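Local coordinates for ganglioside-induced differentiation-associated protein 2 (Homo sapiens, PDB 4UML) that contains an N-terminal macro domain of uncertain function, a fold that in many relatives binds ADP-ribose or its derivatives, at residues A142-V153 / F167-Y177. Residues are numbered along the deposited sequence; the frame is centred on the assembly and turned at random.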
loop_
_atom_site.group_PDB
_atom_site.type_symbol
_atom_site.label_atom_id
_atom_site.label_comp_id
_atom_site.label_asym_id
_atom_site.label_seq_id
_atom_site.Cartn_x
_atom_site.Cartn_y
_atom_site.Cartn_z
ATOM N N ALA A 142 -12.459 -12.136 5.427
ATOM C CA ALA A 142 -11.062 -11.703 5.243
ATOM C C ALA A 142 -10.930 -10.941 3.921
ATOM O O ALA A 142 -10.228 -9.922 3.847
ATOM C CB ALA A 142 -10.111 -12.922 5.248
ATOM N N GLU A 143 -11.593 -11.445 2.872
ATOM C CA GLU A 143 -11.559 -10.798 1.544
ATOM C C GLU A 143 -12.144 -9.387 1.617
ATOM O O GLU A 143 -11.562 -8.429 1.096
ATOM C CB GLU A 143 -12.318 -11.634 0.486
ATOM C CG GLU A 143 -11.585 -12.925 0.135
ATOM C CD GLU A 143 -12.366 -13.956 -0.701
ATOM O OE1 GLU A 143 -13.589 -13.849 -0.909
ATOM O OE2 GLU A 143 -11.702 -14.906 -1.176
ATOM N N SER A 144 -13.276 -9.288 2.308
ATOM C CA SER A 144 -13.952 -8.012 2.518
ATOM C C SER A 144 -13.075 -7.040 3.306
ATOM O O SER A 144 -12.935 -5.858 2.919
ATOM C CB SER A 144 -15.324 -8.236 3.182
ATOM O OG SER A 144 -15.900 -6.997 3.569
ATOM N N SER A 145 -12.456 -7.517 4.381
ATOM C CA SER A 145 -11.563 -6.667 5.156
ATOM C C SER A 145 -10.337 -6.205 4.384
ATOM O O SER A 145 -9.965 -5.041 4.446
ATOM C CB SER A 145 -11.074 -7.384 6.406
ATOM O OG SER A 145 -12.064 -7.458 7.352
ATOM N N LEU A 146 -9.691 -7.100 3.663
ATOM C CA LEU A 146 -8.479 -6.698 2.944
ATOM C C LEU A 146 -8.851 -5.698 1.852
ATOM O O LEU A 146 -8.158 -4.706 1.626
ATOM C CB LEU A 146 -7.763 -7.905 2.334
ATOM C CG LEU A 146 -6.358 -7.638 1.752
ATOM C CD1 LEU A 146 -5.394 -7.174 2.836
ATOM C CD2 LEU A 146 -5.847 -8.881 1.055
ATOM N N TYR A 147 -9.946 -5.972 1.154
ATOM C CA TYR A 147 -10.444 -5.044 0.159
ATOM C C TYR A 147 -10.665 -3.641 0.758
ATOM O O TYR A 147 -10.268 -2.625 0.170
ATOM C CB TYR A 147 -11.755 -5.576 -0.431
ATOM C CG TYR A 147 -12.460 -4.525 -1.210
ATOM C CD1 TYR A 147 -11.898 -4.015 -2.382
ATOM C CD2 TYR A 147 -13.648 -3.989 -0.768
ATOM C CE1 TYR A 147 -12.537 -3.004 -3.109
ATOM C CE2 TYR A 147 -14.308 -2.997 -1.495
ATOM C CZ TYR A 147 -13.762 -2.511 -2.666
ATOM O OH TYR A 147 -14.417 -1.495 -3.341
ATOM N N SER A 148 -11.286 -3.590 1.926
ATOM C CA SER A 148 -11.538 -2.328 2.615
ATOM C C SER A 148 -10.254 -1.620 2.988
ATOM O O SER A 148 -10.187 -0.408 2.893
ATOM C CB SER A 148 -12.432 -2.529 3.836
ATOM O OG SER A 148 -13.722 -2.881 3.369
ATOM N N CYS A 149 -9.236 -2.350 3.444
ATOM C CA CYS A 149 -7.935 -1.721 3.671
ATOM C C CYS A 149 -7.469 -0.924 2.448
ATOM O O CYS A 149 -7.119 0.249 2.573
ATOM C CB CYS A 149 -6.878 -2.782 3.999
ATOM S SG CYS A 149 -7.118 -3.557 5.599
ATOM N N TYR A 150 -7.386 -1.579 1.296
ATOM C CA TYR A 150 -6.876 -0.925 0.095
ATOM C C TYR A 150 -7.803 0.247 -0.353
ATOM O O TYR A 150 -7.335 1.315 -0.682
ATOM C CB TYR A 150 -6.700 -1.935 -1.043
ATOM C CG TYR A 150 -5.454 -2.734 -0.896
ATOM C CD1 TYR A 150 -4.249 -2.230 -1.366
ATOM C CD2 TYR A 150 -5.436 -3.934 -0.171
ATOM C CE1 TYR A 150 -3.068 -2.917 -1.168
ATOM C CE2 TYR A 150 -4.261 -4.649 0.009
ATOM C CZ TYR A 150 -3.088 -4.132 -0.478
ATOM O OH TYR A 150 -1.929 -4.785 -0.287
ATOM N N ARG A 151 -9.102 0.016 -0.305
ATOM C CA ARG A 151 -10.121 1.021 -0.662
ATOM C C ARG A 151 -10.027 2.255 0.261
ATOM O O ARG A 151 -10.043 3.401 -0.181
ATOM C CB ARG A 151 -11.472 0.345 -0.505
ATOM C CG ARG A 151 -12.689 1.225 -0.770
ATOM C CD ARG A 151 -13.289 1.790 0.510
ATOM N NE ARG A 151 -14.634 2.332 0.274
ATOM C CZ ARG A 151 -15.347 3.038 1.158
ATOM N NH1 ARG A 151 -14.866 3.318 2.362
ATOM N NH2 ARG A 151 -16.565 3.467 0.832
ATOM N N ASN A 152 -9.920 2.018 1.562
ATOM C CA ASN A 152 -9.843 3.121 2.497
ATOM C C ASN A 152 -8.535 3.918 2.470
ATOM O O ASN A 152 -8.533 5.129 2.752
ATOM C CB ASN A 152 -10.181 2.634 3.893
ATOM C CG ASN A 152 -11.673 2.369 4.059
ATOM O OD1 ASN A 152 -12.484 3.128 3.543
ATOM N ND2 ASN A 152 -12.034 1.284 4.740
ATOM N N VAL A 153 -7.419 3.248 2.163
ATOM C CA VAL A 153 -6.160 3.957 1.952
ATOM C C VAL A 153 -6.302 4.932 0.810
ATOM O O VAL A 153 -5.965 6.135 0.911
ATOM C CB VAL A 153 -5.019 2.953 1.633
ATOM C CG1 VAL A 153 -3.782 3.666 1.102
ATOM C CG2 VAL A 153 -4.651 2.216 2.919
ATOM N N PHE A 167 2.389 1.892 -1.042
ATOM C CA PHE A 167 1.839 0.736 -0.358
ATOM C C PHE A 167 2.911 -0.219 0.118
ATOM O O PHE A 167 3.825 -0.540 -0.618
ATOM C CB PHE A 167 0.898 -0.073 -1.254
ATOM C CG PHE A 167 -0.464 0.519 -1.400
ATOM C CD1 PHE A 167 -1.455 0.265 -0.454
ATOM C CD2 PHE A 167 -0.761 1.304 -2.495
ATOM C CE1 PHE A 167 -2.714 0.806 -0.591
ATOM C CE2 PHE A 167 -2.015 1.835 -2.634
ATOM C CZ PHE A 167 -2.982 1.608 -1.682
ATOM N N CYS A 168 2.761 -0.683 1.354
ATOM C CA CYS A 168 3.414 -1.907 1.803
ATOM C C CYS A 168 2.497 -3.032 1.356
ATOM O O CYS A 168 1.353 -2.810 0.897
ATOM C CB CYS A 168 3.602 -1.928 3.317
ATOM S SG CYS A 168 2.033 -1.913 4.247
ATOM N N VAL A 169 2.983 -4.251 1.488
ATOM C CA VAL A 169 2.119 -5.398 1.328
ATOM C C VAL A 169 1.249 -5.411 2.575
ATOM O O VAL A 169 1.766 -5.614 3.680
ATOM C CB VAL A 169 2.975 -6.672 1.162
ATOM C CG1 VAL A 169 2.080 -7.907 1.096
ATOM C CG2 VAL A 169 3.808 -6.568 -0.124
ATOM N N ILE A 170 -0.055 -5.100 2.441
ATOM C CA ILE A 170 -0.879 -4.890 3.631
ATOM C C ILE A 170 -1.090 -6.190 4.445
ATOM O O ILE A 170 -1.245 -6.136 5.658
ATOM C CB ILE A 170 -2.247 -4.188 3.281
ATOM C CG1 ILE A 170 -1.943 -2.728 2.869
ATOM C CG2 ILE A 170 -3.228 -4.205 4.452
ATOM C CD1 ILE A 170 -3.126 -1.929 2.364
ATOM N N ASN A 171 -1.112 -7.315 3.764
ATOM C CA ASN A 171 -1.256 -8.609 4.420
ATOM C C ASN A 171 0.099 -8.998 5.015
ATOM O O ASN A 171 1.017 -9.294 4.278
ATOM C CB ASN A 171 -1.735 -9.668 3.413
ATOM C CG ASN A 171 -0.964 -9.641 2.089
ATOM O OD1 ASN A 171 -0.991 -8.648 1.330
ATOM N ND2 ASN A 171 -0.284 -10.741 1.791
ATOM N N SER A 172 0.249 -8.884 6.317
ATOM C CA SER A 172 1.514 -9.276 6.973
ATOM C C SER A 172 1.649 -10.791 6.959
ATOM O O SER A 172 0.647 -11.506 6.978
ATOM C CB SER A 172 1.564 -8.764 8.401
ATOM O OG SER A 172 0.463 -9.238 9.150
ATOM N N ALA A 173 2.878 -11.292 6.937
ATOM C CA ALA A 173 3.101 -12.740 6.982
ATOM C C ALA A 173 2.468 -13.326 8.244
ATOM O O ALA A 173 1.781 -14.347 8.183
ATOM C CB ALA A 173 4.588 -13.072 6.891
ATOM N N LYS A 174 2.617 -12.646 9.372
ATOM C CA LYS A 174 2.059 -13.171 10.612
ATOM C C LYS A 174 0.518 -13.266 10.649
ATOM O O LYS A 174 -0.009 -13.973 11.487
ATOM C CB LYS A 174 2.549 -12.389 11.829
ATOM C CG LYS A 174 2.036 -10.952 11.884
ATOM C CD LYS A 174 2.878 -10.113 12.816
ATOM C CE LYS A 174 2.855 -10.668 14.224
ATOM N NZ LYS A 174 2.795 -9.549 15.191
ATOM N N ARG A 175 -0.214 -12.554 9.796
ATOM C CA ARG A 175 -1.682 -12.668 9.829
ATOM C C ARG A 175 -2.190 -13.726 8.865
ATOM O O ARG A 175 -3.398 -13.999 8.806
ATOM C CB ARG A 175 -2.371 -11.305 9.605
ATOM C CG ARG A 175 -2.639 -10.634 10.934
ATOM C CD ARG A 175 -3.175 -9.211 10.889
ATOM N NE ARG A 175 -3.186 -8.667 12.247
ATOM C CZ ARG A 175 -4.241 -8.173 12.906
ATOM N NH1 ARG A 175 -5.448 -8.069 12.364
ATOM N NH2 ARG A 175 -4.075 -7.770 14.158
ATOM N N GLY A 176 -1.279 -14.286 8.080
ATOM C CA GLY A 176 -1.519 -15.507 7.309
ATOM C C GLY A 176 -2.381 -15.493 6.054
ATOM O O GLY A 176 -2.803 -16.560 5.563
ATOM N N TYR A 177 -2.637 -14.311 5.491
ATOM C CA TYR A 177 -3.446 -14.267 4.302
ATOM C C TYR A 177 -2.657 -14.977 3.217
ATOM O O TYR A 177 -1.488 -14.690 3.076
ATOM C CB TYR A 177 -3.733 -12.809 3.872
ATOM C CG TYR A 177 -5.032 -12.682 3.135
ATOM C CD1 TYR A 177 -5.238 -13.342 1.941
ATOM C CD2 TYR A 177 -6.048 -11.860 3.622
ATOM C CE1 TYR A 177 -6.446 -13.240 1.259
ATOM C CE2 TYR A 177 -7.266 -11.750 2.961
ATOM C CZ TYR A 177 -7.457 -12.435 1.787
ATOM O OH TYR A 177 -8.653 -12.335 1.137
HETATM O O HOH W 1 -8.976 -14.358 -0.546
HETATM O O HOH W 2 0.285 -4.078 -1.889
#
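Tyr150 OH is held by two groups. The backbone N-H of Ile170 reaches it in a weak but nearly straight hydrogen bond, Ile170 N to Tyr150 OH 3.3 Å. A water also bonds the hydroxyl, 2.8 Å from Tyr150 OH, and donates to Cys168 O. Across the contact, Ile170 and Phe167 pack against the ring; Ala186 of helix 179-197 also touches Tyr150. Ile170 CD1 sits over the centre of one face, 3.6 Å from the centroid. Ile170 gets there with CG1 beside its backbone N (chi1 -70°) and the chain then extended. Phe167 meets the same ring obliquely, with planes 29° apart and little overlap; Phe167 CE1 comes 3.5 Å from Tyr150 CD1. Phe167 CE1 is equally near Val153 CG1. Replacing Tyr150 with an alanine would probably leave Ile170 N and the water without the hydroxyl, and open a gap alongside Ile170 CD1 and Phe167 CE1. The other branch, Ile170 CG2, packs on Cys149 CB and Leu146 CD1. Further along, Leu146 CD2 lies over one face of the Tyr177 ring, toward the rim, 3.7 Å from Tyr177 CE2. A second water, 2.7 Å from Tyr177 OH, donates to Glu143 OE2; the same OE2 forms a salt bridge with Arg139. The contact seats helix 139-159 against the loop that leaves strand 164-167 toward helix 179-197, within the three-layer alpha/beta/alpha macro domain fold.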